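Local coordinates for cyclic nucleotide-gated potassium channel mll3241 (Mesorhizobium loti, PDB 4MUV), which conducts potassium ions across the cell membrane as a homotetramer activated by cyclic AMP, this chain being its cytoplasmic cyclic nucleotide-binding domain, at residues 11-16 with 105-110; 32-37 with 115-120; 65-70 with 75-80; 80-85 with 129-134. The protein carries 3 engineered substitutions. One frame throughout, in Å; residues are numbered along the deposited sequence. Where two conformers were deposited one is given.

Interaction 1. Residues 11-16 with 105-110; sequences VRNWQL and SLLSLH
The short helix 13-17 packs on the β-roll of the cyclic nucleotide-binding domain, and here Arg12, Asn13 and Leu16 meet Ser105 and Leu107 of strand 104-110. Two kinds of contact lie next to each other. On the apolar side, Leu16 CD1 rests 4.1 Å from Leu107 CD2, while Leu16 CB lies 4.2 Å from the other branch, Leu107 CD1. Asn13 adds its amide oxygen, with OD1 3.8 Å from Leu107 CD2; its ND2 is turned to the backbone carbonyls of Leu38 and Val35.

On the polar side, the Arg12 chain bends at CG-CD (chi3 56°), which brings the guanidinium edge-on to Ser105. The hydroxyl OG lies in the guanidinium plane, 3.5 Å from NH1, in a weak hydrogen bond with an N-H...O angle of 148°. Leu16 CD1 sits 3.7 Å above the centre of that same plane, so one leucine serves both halves of the contact. Glu64 ties the two ends together, by a salt bridge to Arg12 NH2 and a hydrogen bond with Ser105 OG. A leucine in place of Arg12 would probably leave the Glu64 carboxylate without its positive mate and the Leu16 methyl without the flat surface beneath it. The grip on the strand thus combines apolar contact with a charge-supported polar group, in which the direct Arg12-Ser105 bond is the lesser element.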
loop_
_atom_site.group_PDB
_atom_site.type_symbol
_atom_site.label_atom_id
_atom_site.label_comp_id
_atom_site.label_asym_id
_atom_site.label_seq_id
_atom_site.Cartn_x
_atom_site.Cartn_y
_atom_site.Cartn_z
ATOM N N VAL A 11 16.278 -5.889 1.311
ATOM C CA VAL A 11 16.720 -7.285 1.197
ATOM C C VAL A 11 15.622 -8.304 0.802
ATOM O O VAL A 11 15.911 -9.318 0.170
ATOM C CB VAL A 11 17.394 -7.726 2.543
ATOM C CG1 VAL A 11 16.411 -7.769 3.712
ATOM C CG2 VAL A 11 18.068 -9.055 2.415
ATOM N N ARG A 12 14.381 -8.022 1.188
ATOM C CA ARG A 12 13.225 -8.883 0.942
ATOM C C ARG A 12 12.403 -8.420 -0.261
ATOM O O ARG A 12 11.493 -9.127 -0.717
ATOM C CB ARG A 12 12.261 -8.869 2.162
ATOM C CG ARG A 12 12.905 -9.032 3.560
ATOM C CD ARG A 12 11.818 -8.945 4.649
ATOM N NE ARG A 12 10.796 -9.950 4.389
ATOM C CZ ARG A 12 9.552 -9.992 4.885
ATOM N NH1 ARG A 12 9.069 -9.026 5.674
ATOM N NH2 ARG A 12 8.764 -11.016 4.555
ATOM N N ASN A 13 12.673 -7.235 -0.788
ATOM C CA ASN A 13 11.672 -6.583 -1.629
ATOM C C ASN A 13 11.390 -7.300 -2.929
ATOM O O ASN A 13 10.234 -7.458 -3.304
ATOM C CB ASN A 13 12.087 -5.172 -1.968
ATOM C CG ASN A 13 12.000 -4.230 -0.824
ATOM O OD1 ASN A 13 11.717 -4.616 0.292
ATOM N ND2 ASN A 13 12.271 -2.963 -1.094
ATOM N N TRP A 14 12.447 -7.669 -3.653
ATOM C CA TRP A 14 12.235 -8.295 -4.939
ATOM C C TRP A 14 11.486 -9.622 -4.785
ATOM O O TRP A 14 10.577 -9.916 -5.560
ATOM C CB TRP A 14 13.557 -8.511 -5.662
ATOM C CG TRP A 14 13.297 -8.937 -7.067
ATOM C CD1 TRP A 14 13.386 -10.189 -7.550
ATOM C CD2 TRP A 14 12.840 -8.114 -8.144
ATOM N NE1 TRP A 14 13.021 -10.217 -8.869
ATOM C CE2 TRP A 14 12.693 -8.950 -9.259
ATOM C CE3 TRP A 14 12.561 -6.746 -8.272
ATOM C CZ2 TRP A 14 12.264 -8.492 -10.475
ATOM C CZ3 TRP A 14 12.142 -6.272 -9.508
ATOM C CH2 TRP A 14 12.001 -7.160 -10.600
ATOM N N GLN A 15 11.859 -10.425 -3.786
ATOM C CA GLN A 15 11.176 -11.702 -3.582
ATOM C C GLN A 15 9.684 -11.484 -3.376
ATOM O O GLN A 15 8.843 -12.225 -3.906
ATOM C CB GLN A 15 11.774 -12.477 -2.409
ATOM C CG GLN A 15 11.066 -13.820 -2.136
ATOM C CD GLN A 15 9.931 -13.709 -1.102
ATOM O OE1 GLN A 15 10.102 -13.112 -0.037
ATOM N NE2 GLN A 15 8.787 -14.308 -1.403
ATOM N N LEU A 16 9.353 -10.452 -2.594
ATOM C CA LEU A 16 7.974 -10.178 -2.228
ATOM C C LEU A 16 7.166 -9.543 -3.342
ATOM O O LEU A 16 5.938 -9.682 -3.369
ATOM C CB LEU A 16 7.941 -9.260 -1.013
ATOM C CG LEU A 16 8.403 -9.873 0.295
ATOM C CD1 LEU A 16 8.549 -8.809 1.381
ATOM C CD2 LEU A 16 7.398 -10.927 0.749
ATOM N N SER A 105 3.039 -8.998 6.217
ATOM C CA SER A 105 4.150 -8.360 5.510
ATOM C C SER A 105 3.589 -7.434 4.477
ATOM O O SER A 105 2.681 -7.792 3.704
ATOM C CB SER A 105 5.104 -9.348 4.814
ATOM O OG SER A 105 5.746 -10.106 5.795
ATOM N N LEU A 106 4.159 -6.240 4.472
ATOM C CA LEU A 106 3.761 -5.145 3.613
ATOM C C LEU A 106 4.965 -4.626 2.858
ATOM O O LEU A 106 6.073 -4.642 3.370
ATOM C CB LEU A 106 3.242 -3.985 4.473
ATOM C CG LEU A 106 2.156 -4.264 5.480
ATOM C CD1 LEU A 106 1.877 -3.059 6.363
ATOM C CD2 LEU A 106 0.896 -4.698 4.779
ATOM N N LEU A 107 4.726 -4.120 1.661
ATOM C CA LEU A 107 5.679 -3.261 0.960
ATOM C C LEU A 107 5.129 -1.835 1.041
ATOM O O LEU A 107 4.050 -1.545 0.528
ATOM C CB LEU A 107 5.876 -3.710 -0.493
ATOM C CG LEU A 107 6.502 -5.094 -0.656
ATOM C CD1 LEU A 107 6.408 -5.553 -2.089
ATOM C CD2 LEU A 107 7.954 -5.069 -0.227
ATOM N N SER A 108 5.884 -0.959 1.704
ATOM C CA SER A 108 5.512 0.439 1.912
ATOM C C SER A 108 6.060 1.315 0.808
ATOM O O SER A 108 7.243 1.218 0.492
ATOM C CB SER A 108 6.066 0.918 3.261
ATOM O OG SER A 108 5.748 2.272 3.517
ATOM N N LEU A 109 5.209 2.165 0.263
ATOM C CA LEU A 109 5.561 3.076 -0.806
ATOM C C LEU A 109 5.291 4.494 -0.333
ATOM O O LEU A 109 4.147 4.859 -0.054
ATOM C CB LEU A 109 4.695 2.782 -2.024
ATOM C CG LEU A 109 4.965 3.617 -3.270
ATOM C CD1 LEU A 109 6.335 3.263 -3.823
ATOM C CD2 LEU A 109 3.891 3.391 -4.331
ATOM N N HIS A 110 6.349 5.287 -0.207
ATOM C CA HIS A 110 6.201 6.657 0.247
ATOM C C HIS A 110 5.547 7.519 -0.827
ATOM O O HIS A 110 5.609 7.230 -2.015
ATOM C CB HIS A 110 7.550 7.218 0.651
ATOM C CG HIS A 110 8.011 6.764 2.000
ATOM N ND1 HIS A 110 7.888 5.463 2.448
ATOM C CD2 HIS A 110 8.613 7.446 2.998
ATOM C CE1 HIS A 110 8.400 5.364 3.660
ATOM N NE2 HIS A 110 8.841 6.555 4.019
#

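Interaction 2. Residues 32-37 with 115-120; sequences VEIVRA and QMLCSS
Ile34 and Leu117 carry the buried half of this contact between helix 28-37 and helix 111-120, which rests on one methyl, Ile34 CD1. In Ile34, CG1 stands opposite the carbonyl carbon (chi1 -68°), and a further bend at chi2, -67°, sends CD1 to within 3.9 Å of Leu117 CB. The two side chains cross at about a right angle. Leu117 also packs on Phe23 and Leu26 and on Ile124 and Phe128 of helix 122-139.

Nearer the surface, Glu33 bends at chi2 so that its carboxylate approaches the sulfur of Met116. Met116 is modelled in two conformers, however, and the close approach of SD to Glu33 OE2 is doubtful as a fixed feature.

The Met116 carbonyl oxygen accepts the backbone N of Ser120 at 3.0 Å and the Ser119 hydroxyl, OG, also at 3.0 Å, the latter tilted 31° from the carbonyl plane. Taken together, the arrangement belongs to the helical portion of the cyclic nucleotide-binding fold, where a helix preceding the β-roll packs against the first helix after it, and Leu117 links that helix on to helix 122-139.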
loop_
_atom_site.group_PDB
_atom_site.type_symbol
_atom_site.label_atom_id
_atom_site.label_comp_id
_atom_site.label_asym_id
_atom_site.label_seq_id
_atom_site.Cartn_x
_atom_site.Cartn_y
_atom_site.Cartn_z
ATOM N N VAL A 32 11.674 -2.018 -11.462
ATOM C CA VAL A 32 12.893 -2.004 -10.672
ATOM C C VAL A 32 13.037 -0.694 -9.889
ATOM O O VAL A 32 13.391 -0.707 -8.708
ATOM C CB VAL A 32 14.119 -2.325 -11.534
ATOM C CG1 VAL A 32 15.407 -2.105 -10.759
ATOM C CG2 VAL A 32 14.049 -3.759 -12.052
ATOM N N GLU A 33 12.725 0.429 -10.529
ATOM C CA GLU A 33 12.810 1.716 -9.859
ATOM C C GLU A 33 11.923 1.719 -8.610
ATOM O O GLU A 33 12.335 2.165 -7.519
ATOM C CB GLU A 33 12.435 2.846 -10.829
ATOM C CG GLU A 33 12.876 4.236 -10.416
ATOM C CD GLU A 33 11.891 4.970 -9.528
ATOM O OE1 GLU A 33 10.726 4.526 -9.381
ATOM O OE2 GLU A 33 12.283 6.024 -8.975
ATOM N N ILE A 34 10.699 1.223 -8.746
ATOM C CA ILE A 34 9.755 1.224 -7.646
ATOM C C ILE A 34 10.193 0.258 -6.553
ATOM O O ILE A 34 10.126 0.593 -5.370
ATOM C CB ILE A 34 8.360 0.951 -8.165
ATOM C CG1 ILE A 34 7.888 2.145 -9.012
ATOM C CG2 ILE A 34 7.401 0.670 -7.015
ATOM C CD1 ILE A 34 7.670 3.478 -8.210
ATOM N N VAL A 35 10.683 -0.912 -6.927
ATOM C CA VAL A 35 11.103 -1.878 -5.921
ATOM C C VAL A 35 12.260 -1.364 -5.059
ATOM O O VAL A 35 12.299 -1.611 -3.861
ATOM C CB VAL A 35 11.372 -3.250 -6.532
ATOM C CG1 VAL A 35 11.860 -4.218 -5.452
ATOM C CG2 VAL A 35 10.092 -3.795 -7.116
ATOM N N ARG A 36 13.168 -0.600 -5.649
ATOM C CA ARG A 36 14.241 0.014 -4.886
ATOM C C ARG A 36 13.714 1.026 -3.866
ATOM O O ARG A 36 14.357 1.266 -2.842
ATOM C CB ARG A 36 15.231 0.715 -5.814
ATOM C CG ARG A 36 16.018 -0.179 -6.703
ATOM C CD ARG A 36 17.125 0.633 -7.383
ATOM N NE ARG A 36 17.628 0.006 -8.607
ATOM C CZ ARG A 36 18.406 -1.075 -8.636
ATOM N NH1 ARG A 36 18.792 -1.652 -7.505
ATOM N NH2 ARG A 36 18.822 -1.571 -9.802
ATOM N N ALA A 37 12.574 1.639 -4.160
ATOM C CA ALA A 37 12.006 2.659 -3.297
ATOM C C ALA A 37 11.112 2.079 -2.222
ATOM O O ALA A 37 10.874 2.716 -1.191
ATOM C CB ALA A 37 11.233 3.645 -4.124
ATOM N N GLN A 115 3.733 9.203 -6.351
ATOM C CA GLN A 115 3.500 10.195 -7.399
ATOM C C GLN A 115 4.322 9.873 -8.644
ATOM O O GLN A 115 3.836 10.032 -9.760
ATOM C CB GLN A 115 3.782 11.623 -6.927
ATOM C CG GLN A 115 3.030 12.053 -5.667
ATOM C CD GLN A 115 1.518 11.956 -5.761
ATOM O OE1 GLN A 115 0.944 11.767 -6.822
ATOM N NE2 GLN A 115 0.869 12.062 -4.620
ATOM N N MET A 116 5.560 9.418 -8.459
ATOM C CA MET A 116 6.353 9.025 -9.612
ATOM C C MET A 116 5.699 7.862 -10.340
ATOM O O MET A 116 5.640 7.864 -11.563
ATOM C CB MET A 116 7.767 8.652 -9.226
ATOM C CG MET A 116 8.511 8.095 -10.410
ATOM S SD MET A 116 10.287 8.208 -10.264
ATOM C CE MET A 116 10.536 9.958 -10.468
ATOM N N LEU A 117 5.213 6.879 -9.596
ATOM C CA LEU A 117 4.539 5.739 -10.201
ATOM C C LEU A 117 3.323 6.183 -11.012
ATOM O O LEU A 117 3.128 5.749 -12.134
ATOM C CB LEU A 117 4.134 4.745 -9.118
ATOM C CG LEU A 117 3.296 3.523 -9.520
ATOM C CD1 LEU A 117 3.985 2.680 -10.608
ATOM C CD2 LEU A 117 2.978 2.660 -8.278
ATOM N N CYS A 118 2.478 7.028 -10.428
ATOM C CA CYS A 118 1.288 7.497 -11.126
ATOM C C CYS A 118 1.640 8.323 -12.360
ATOM O O CYS A 118 0.956 8.229 -13.363
ATOM C CB CYS A 118 0.401 8.303 -10.185
ATOM S SG CYS A 118 -0.399 7.303 -8.918
ATOM N N SER A 119 2.684 9.151 -12.279
ATOM C CA SER A 119 3.083 9.966 -13.420
ATOM C C SER A 119 3.669 9.108 -14.546
ATOM O O SER A 119 3.602 9.497 -15.701
ATOM C CB SER A 119 4.034 11.094 -12.986
ATOM O OG SER A 119 5.323 10.672 -12.607
ATOM N N SER A 120 4.229 7.952 -14.183
ATOM C CA SER A 120 4.868 7.044 -15.123
ATOM C C SER A 120 3.861 6.120 -15.809
ATOM O O SER A 120 3.993 5.856 -17.008
ATOM C CB SER A 120 5.940 6.217 -14.404
ATOM O OG SER A 120 7.014 7.039 -13.952
#

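Interaction 3. Residues 65-70 with 75-80; sequences GSVSVA and SELGPG. Engineered in segment 75-80: Ser75 (natural residue Val). With PCG (cyclic guanosine monophosphate), chain C.
Leu77, Val69 and Ser75 bury the most surface in this antiparallel hairpin, and all three point to the face of the sheet that looks toward the bound cyclic GMP. Leu77 forms a hydrogen-bonded pair with Val67: Val67 N to Leu77 O and Leu77 N to Val67 O are both 2.9 Å, and Val67 CG2 packs against Leu77 CB. Diagonally across the face, Leu77 CD1 lies 3.9 Å from Val69 CG2.

Val69 divides its two methyls between protein and ligand. With CG1 anti to the backbone N (chi1 -179°), that methyl stands over the face of the guanine, 3.7 Å from C4, while CG2 lies over C8 on the same face and also meets Leu77 CD1.

Ser75, an engineered residue where the natural sequence has valine, pairs with Val69 unevenly. Val69 N reaches Ser75 O at 2.9 Å and an angle of 170°, whereas the return bond from Ser75 N to Val69 O is weak, at 3.3 Å. A water bridges Ser75 O and Ser68 OG, so this carbonyl accepts two bonds. Ser75 OG lies 3.8 Å from Val69 CB. The backbone bonds hold the hairpin in register, and that leaves its inward branches to offer the purine a largely apolar surface with a hydroxyl close by.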
loop_
_atom_site.group_PDB
_atom_site.type_symbol
_atom_site.label_atom_id
_atom_site.label_comp_id
_atom_site.label_asym_id
_atom_site.label_seq_id
_atom_site.Cartn_x
_atom_site.Cartn_y
_atom_site.Cartn_z
ATOM N N GLY A 65 0.061 -12.604 4.704
ATOM C CA GLY A 65 -0.867 -12.322 5.782
ATOM C C GLY A 65 -1.978 -11.388 5.359
ATOM O O GLY A 65 -2.201 -11.173 4.189
ATOM N N SER A 66 -2.694 -10.842 6.330
ATOM C CA SER A 66 -3.834 -9.992 6.037
ATOM C C SER A 66 -3.995 -8.833 7.012
ATOM O O SER A 66 -3.511 -8.869 8.155
ATOM C CB SER A 66 -5.115 -10.817 6.002
ATOM O OG SER A 66 -5.371 -11.394 7.261
ATOM N N VAL A 67 -4.687 -7.801 6.530
ATOM C CA VAL A 67 -5.098 -6.663 7.338
ATOM C C VAL A 67 -6.609 -6.575 7.435
ATOM O O VAL A 67 -7.322 -7.110 6.592
ATOM C CB VAL A 67 -4.527 -5.333 6.806
ATOM C CG1 VAL A 67 -3.018 -5.383 6.774
ATOM C CG2 VAL A 67 -5.099 -4.985 5.461
ATOM N N SER A 68 -7.056 -5.858 8.457
ATOM C CA SER A 68 -8.451 -5.581 8.738
ATOM C C SER A 68 -8.711 -4.093 8.531
ATOM O O SER A 68 -7.980 -3.265 9.050
ATOM C CB SER A 68 -8.686 -5.935 10.209
ATOM O OG SER A 68 -9.885 -5.434 10.693
ATOM N N VAL A 69 -9.751 -3.769 7.776
ATOM C CA VAL A 69 -10.148 -2.386 7.505
ATOM C C VAL A 69 -11.434 -2.095 8.261
ATOM O O VAL A 69 -12.457 -2.745 8.030
ATOM C CB VAL A 69 -10.360 -2.140 5.991
ATOM C CG1 VAL A 69 -10.748 -0.677 5.748
ATOM C CG2 VAL A 69 -9.123 -2.553 5.194
ATOM N N ALA A 70 -11.375 -1.114 9.160
ATOM C CA ALA A 70 -12.521 -0.738 9.984
ATOM C C ALA A 70 -13.346 0.331 9.275
ATOM O O ALA A 70 -13.087 1.495 9.400
ATOM C CB ALA A 70 -12.042 -0.233 11.353
ATOM N N SER A 75 -13.712 -5.092 6.035
ATOM C CA SER A 75 -13.156 -6.071 5.115
ATOM C C SER A 75 -11.752 -6.476 5.524
ATOM O O SER A 75 -11.109 -5.840 6.360
ATOM C CB SER A 75 -13.158 -5.518 3.691
ATOM O OG SER A 75 -12.374 -4.356 3.599
ATOM N N GLU A 76 -11.323 -7.594 4.967
ATOM C CA GLU A 76 -9.977 -8.098 5.158
ATOM C C GLU A 76 -9.263 -8.041 3.804
ATOM O O GLU A 76 -9.843 -8.399 2.770
ATOM C CB GLU A 76 -10.026 -9.531 5.717
ATOM C CG GLU A 76 -8.700 -10.050 6.314
ATOM C CD GLU A 76 -8.798 -11.449 6.918
ATOM O OE1 GLU A 76 -9.570 -12.282 6.388
ATOM O OE2 GLU A 76 -8.082 -11.721 7.911
ATOM N N LEU A 77 -8.023 -7.584 3.816
ATOM C CA LEU A 77 -7.205 -7.525 2.610
ATOM C C LEU A 77 -6.015 -8.459 2.769
ATOM O O LEU A 77 -5.254 -8.348 3.721
ATOM C CB LEU A 77 -6.717 -6.116 2.335
ATOM C CG LEU A 77 -7.788 -5.022 2.224
ATOM C CD1 LEU A 77 -7.149 -3.668 2.049
ATOM C CD2 LEU A 77 -8.715 -5.307 1.074
ATOM N N GLY A 78 -5.867 -9.362 1.814
ATOM C CA GLY A 78 -4.788 -10.342 1.791
ATOM C C GLY A 78 -3.759 -10.065 0.705
ATOM O O GLY A 78 -3.753 -8.995 0.105
ATOM N N PRO A 79 -2.867 -11.040 0.456
ATOM C CA PRO A 79 -1.791 -10.821 -0.519
ATOM C C PRO A 79 -2.318 -10.358 -1.861
ATOM O O PRO A 79 -3.312 -10.909 -2.358
ATOM C CB PRO A 79 -1.114 -12.191 -0.597
ATOM C CG PRO A 79 -1.324 -12.757 0.773
ATOM C CD PRO A 79 -2.728 -12.342 1.136
ATOM N N GLY A 80 -1.666 -9.336 -2.411
ATOM C CA GLY A 80 -2.040 -8.787 -3.697
ATOM C C GLY A 80 -2.860 -7.525 -3.566
ATOM O O GLY A 80 -2.976 -6.767 -4.508
HETATM P PA PCG C . -6.662 5.754 3.286
HETATM O O1A PCG C . -5.397 6.490 2.895
HETATM O O2A PCG C . -7.883 6.583 3.469
HETATM O "O5'" PCG C . -6.386 4.976 4.592
HETATM C "C5'" PCG C . -7.215 3.972 4.969
HETATM C "C4'" PCG C . -7.322 2.977 3.800
HETATM O "O4'" PCG C . -8.143 1.762 3.974
HETATM C "C3'" PCG C . -7.832 3.617 2.692
HETATM O "O3'" PCG C . -6.933 4.649 2.177
HETATM C "C2'" PCG C . -8.074 2.403 1.706
HETATM O "O2'" PCG C . -6.898 2.197 0.924
HETATM C "C1'" PCG C . -8.336 1.306 2.546
HETATM N N9 PCG C . -9.633 0.707 2.446
HETATM C C8 PCG C . -9.929 -0.572 2.042
HETATM N N7 PCG C . -11.247 -0.769 1.960
HETATM C C5 PCG C . -11.813 0.428 2.328
HETATM C C6 PCG C . -13.186 0.838 2.430
HETATM O O6 PCG C . -14.186 0.118 2.191
HETATM N N1 PCG C . -13.359 2.139 2.836
HETATM C C2 PCG C . -12.320 3.023 3.081
HETATM N N2 PCG C . -12.610 4.283 3.454
HETATM N N3 PCG C . -10.998 2.670 2.996
HETATM C C4 PCG C . -10.811 1.329 2.599
HETATM O O HOH W 1 -11.794 -6.454 9.138
#

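Interaction 4. Residues 80-85 with 129-134; sequences GAFFGE and RKTALE. With PCG (cyclic guanosine monophosphate), chain C.
Phe82 overlaps Thr131 with the far end of its ring: CZ lies 3.7 Å from Thr131 OG1, and CE1 is 3.8 Å from Thr131 CG2, the threonine approaching obliquely. The ring gets there because CG sits between the backbone N and the carbonyl carbon (chi1 56°). Thr131 OG1 bonds to the carbonyl of Ile127 one turn back, and Phe128 of the same helix meets the Phe82 ring edge-to-face. An alanine at Phe82 is likely to leave a gap beside Thr131 and to deprive Phe128 of its edge-to-face partner.

The contact marks where the phosphate-binding cassette of the cyclic nucleotide-binding domain begins, with helix 122-139 as the lid over the ligand. Within it, Glu85 CD lies in the Phe82 ring plane at the ring edge, and Glu85 OE2 comes 3.9 Å from Thr131 CG2. The same oxygen accepts the ribose hydroxyl, cyclic GMP O2', at 2.7 Å. That hydroxyl oxygen in turn receives the N-H of Gly84, 2.8 Å away at an angle of 155°, so it is gripped from two successive residues. Arg135, further along the lid helix, forms a salt bridge to Glu85 OE2 and a hydrogen bond to the Phe82 carbonyl.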
loop_
_atom_site.group_PDB
_atom_site.type_symbol
_atom_site.label_atom_id
_atom_site.label_comp_id
_atom_site.label_asym_id
_atom_site.label_seq_id
_atom_site.Cartn_x
_atom_site.Cartn_y
_atom_site.Cartn_z
ATOM N N GLY A 80 -1.666 -9.336 -2.411
ATOM C CA GLY A 80 -2.040 -8.787 -3.697
ATOM C C GLY A 80 -2.860 -7.525 -3.566
ATOM O O GLY A 80 -2.976 -6.767 -4.508
ATOM N N ALA A 81 -3.450 -7.304 -2.396
ATOM C CA ALA A 81 -4.266 -6.120 -2.160
ATOM C C ALA A 81 -3.401 -4.951 -1.749
ATOM O O ALA A 81 -2.231 -5.128 -1.421
ATOM C CB ALA A 81 -5.319 -6.417 -1.080
ATOM N N PHE A 82 -3.996 -3.765 -1.708
ATOM C CA PHE A 82 -3.261 -2.567 -1.291
ATOM C C PHE A 82 -4.203 -1.624 -0.572
ATOM O O PHE A 82 -5.425 -1.691 -0.723
ATOM C CB PHE A 82 -2.547 -1.874 -2.459
ATOM C CG PHE A 82 -3.456 -1.501 -3.587
ATOM C CD1 PHE A 82 -4.273 -0.381 -3.514
ATOM C CD2 PHE A 82 -3.490 -2.261 -4.745
ATOM C CE1 PHE A 82 -5.111 -0.030 -4.550
ATOM C CE2 PHE A 82 -4.335 -1.919 -5.788
ATOM C CZ PHE A 82 -5.146 -0.788 -5.684
ATOM N N PHE A 83 -3.622 -0.775 0.263
ATOM C CA PHE A 83 -4.378 0.227 1.008
ATOM C C PHE A 83 -3.506 1.439 1.294
ATOM O O PHE A 83 -2.280 1.360 1.274
ATOM C CB PHE A 83 -4.941 -0.391 2.289
ATOM C CG PHE A 83 -3.903 -0.829 3.276
ATOM C CD1 PHE A 83 -3.364 -2.098 3.222
ATOM C CD2 PHE A 83 -3.487 0.018 4.283
ATOM C CE1 PHE A 83 -2.401 -2.490 4.142
ATOM C CE2 PHE A 83 -2.523 -0.378 5.194
ATOM C CZ PHE A 83 -1.985 -1.620 5.131
ATOM N N GLY A 84 -4.170 2.564 1.586
ATOM C CA GLY A 84 -3.491 3.821 1.866
ATOM C C GLY A 84 -3.400 4.758 0.683
ATOM O O GLY A 84 -2.913 5.878 0.819
ATOM N N GLU A 85 -3.887 4.305 -0.474
ATOM C CA GLU A 85 -3.871 5.146 -1.669
ATOM C C GLU A 85 -4.800 6.350 -1.563
ATOM O O GLU A 85 -4.538 7.378 -2.149
ATOM C CB GLU A 85 -4.244 4.340 -2.927
ATOM C CG GLU A 85 -5.712 3.910 -3.083
ATOM C CD GLU A 85 -6.137 2.874 -2.042
ATOM O OE1 GLU A 85 -5.271 2.095 -1.573
ATOM O OE2 GLU A 85 -7.331 2.844 -1.680
ATOM N N ARG A 129 -7.164 5.452 -8.743
ATOM C CA ARG A 129 -8.247 6.426 -8.708
ATOM C C ARG A 129 -9.590 5.684 -8.596
ATOM O O ARG A 129 -10.459 6.060 -7.794
ATOM C CB ARG A 129 -8.222 7.333 -9.952
ATOM C CG ARG A 129 -9.232 8.507 -9.893
ATOM C CD ARG A 129 -9.289 9.315 -11.190
ATOM N NE ARG A 129 -9.842 8.528 -12.291
ATOM C CZ ARG A 129 -11.136 8.285 -12.478
ATOM N NH1 ARG A 129 -12.048 8.773 -11.651
ATOM N NH2 ARG A 129 -11.516 7.544 -13.505
ATOM N N LYS A 130 -9.762 4.627 -9.386
ATOM C CA LYS A 130 -11.010 3.861 -9.344
ATOM C C LYS A 130 -11.180 3.072 -8.052
ATOM O O LYS A 130 -12.286 2.943 -7.552
ATOM C CB LYS A 130 -11.128 2.956 -10.557
ATOM C CG LYS A 130 -11.390 3.728 -11.830
ATOM C CD LYS A 130 -11.501 2.803 -13.025
ATOM C CE LYS A 130 -11.716 3.597 -14.292
ATOM N NZ LYS A 130 -11.645 2.758 -15.519
ATOM N N THR A 131 -10.094 2.546 -7.510
ATOM C CA THR A 131 -10.147 1.837 -6.228
ATOM C C THR A 131 -10.600 2.793 -5.117
ATOM O O THR A 131 -11.442 2.437 -4.290
ATOM C CB THR A 131 -8.784 1.190 -5.893
ATOM O OG1 THR A 131 -8.500 0.171 -6.857
ATOM C CG2 THR A 131 -8.821 0.559 -4.522
ATOM N N ALA A 132 -10.079 4.020 -5.113
ATOM C CA ALA A 132 -10.506 5.032 -4.139
ATOM C C ALA A 132 -11.999 5.319 -4.285
ATOM O O ALA A 132 -12.725 5.363 -3.282
ATOM C CB ALA A 132 -9.699 6.310 -4.307
ATOM N N LEU A 133 -12.473 5.467 -5.515
ATOM C CA LEU A 133 -13.897 5.661 -5.754
ATOM C C LEU A 133 -14.748 4.488 -5.277
ATOM O O LEU A 133 -15.780 4.681 -4.651
ATOM C CB LEU A 133 -14.181 5.917 -7.231
ATOM C CG LEU A 133 -13.824 7.291 -7.759
ATOM C CD1 LEU A 133 -14.037 7.309 -9.238
ATOM C CD2 LEU A 133 -14.668 8.380 -7.098
ATOM N N GLU A 134 -14.319 3.266 -5.566
ATOM C CA GLU A 134 -15.031 2.090 -5.132
ATOM C C GLU A 134 -15.194 2.080 -3.615
ATOM O O GLU A 134 -16.239 1.714 -3.100
ATOM C CB GLU A 134 -14.232 0.874 -5.610
ATOM C CG GLU A 134 -14.782 -0.463 -5.187
ATOM C CD GLU A 134 -13.768 -1.585 -5.314
ATOM O OE1 GLU A 134 -12.938 -1.532 -6.256
ATOM O OE2 GLU A 134 -13.806 -2.498 -4.462
HETATM P PA PCG C . -6.662 5.754 3.286
HETATM O O1A PCG C . -5.397 6.490 2.895
HETATM O O2A PCG C . -7.883 6.583 3.469
HETATM O "O5'" PCG C . -6.386 4.976 4.592
HETATM C "C5'" PCG C . -7.215 3.972 4.969
HETATM C "C4'" PCG C . -7.322 2.977 3.800
HETATM O "O4'" PCG C . -8.143 1.762 3.974
HETATM C "C3'" PCG C . -7.832 3.617 2.692
HETATM O "O3'" PCG C . -6.933 4.649 2.177
HETATM C "C2'" PCG C . -8.074 2.403 1.706
HETATM O "O2'" PCG C . -6.898 2.197 0.924
HETATM C "C1'" PCG C . -8.336 1.306 2.546
HETATM N N9 PCG C . -9.633 0.707 2.446
HETATM C C8 PCG C . -9.929 -0.572 2.042
HETATM N N7 PCG C . -11.247 -0.769 1.960
HETATM C C5 PCG C . -11.813 0.428 2.328
HETATM C C6 PCG C . -13.186 0.838 2.430
HETATM O O6 PCG C . -14.186 0.118 2.191
HETATM N N1 PCG C . -13.359 2.139 2.836
HETATM C C2 PCG C . -12.320 3.023 3.081
HETATM N N2 PCG C . -12.610 4.283 3.454
HETATM N N3 PCG C . -10.998 2.670 2.996
HETATM C C4 PCG C . -10.811 1.329 2.599
#

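The four contacts show how chemistry follows position in one fold. Interaction 1 is the most buried, while the others are partly buried. Interactions 1 and 2 adjoin through Trp14, which packs on Val32 and Val35, and through Leu109 against Leu117, so the helices before the β-roll hold both a strand and a helix. Interactions 3 and 4 share Gly80 and both touch cyclic GMP, the first at its base and the second at its ribose. Interactions 1 and 4 reach the same four-stranded sheet, where Leu106 packs on Phe83. Interaction 3 rests on backbone hydrogen bonds; between their own segments, interaction 1 has only a weak side-chain bond and interactions 2 and 4 have none.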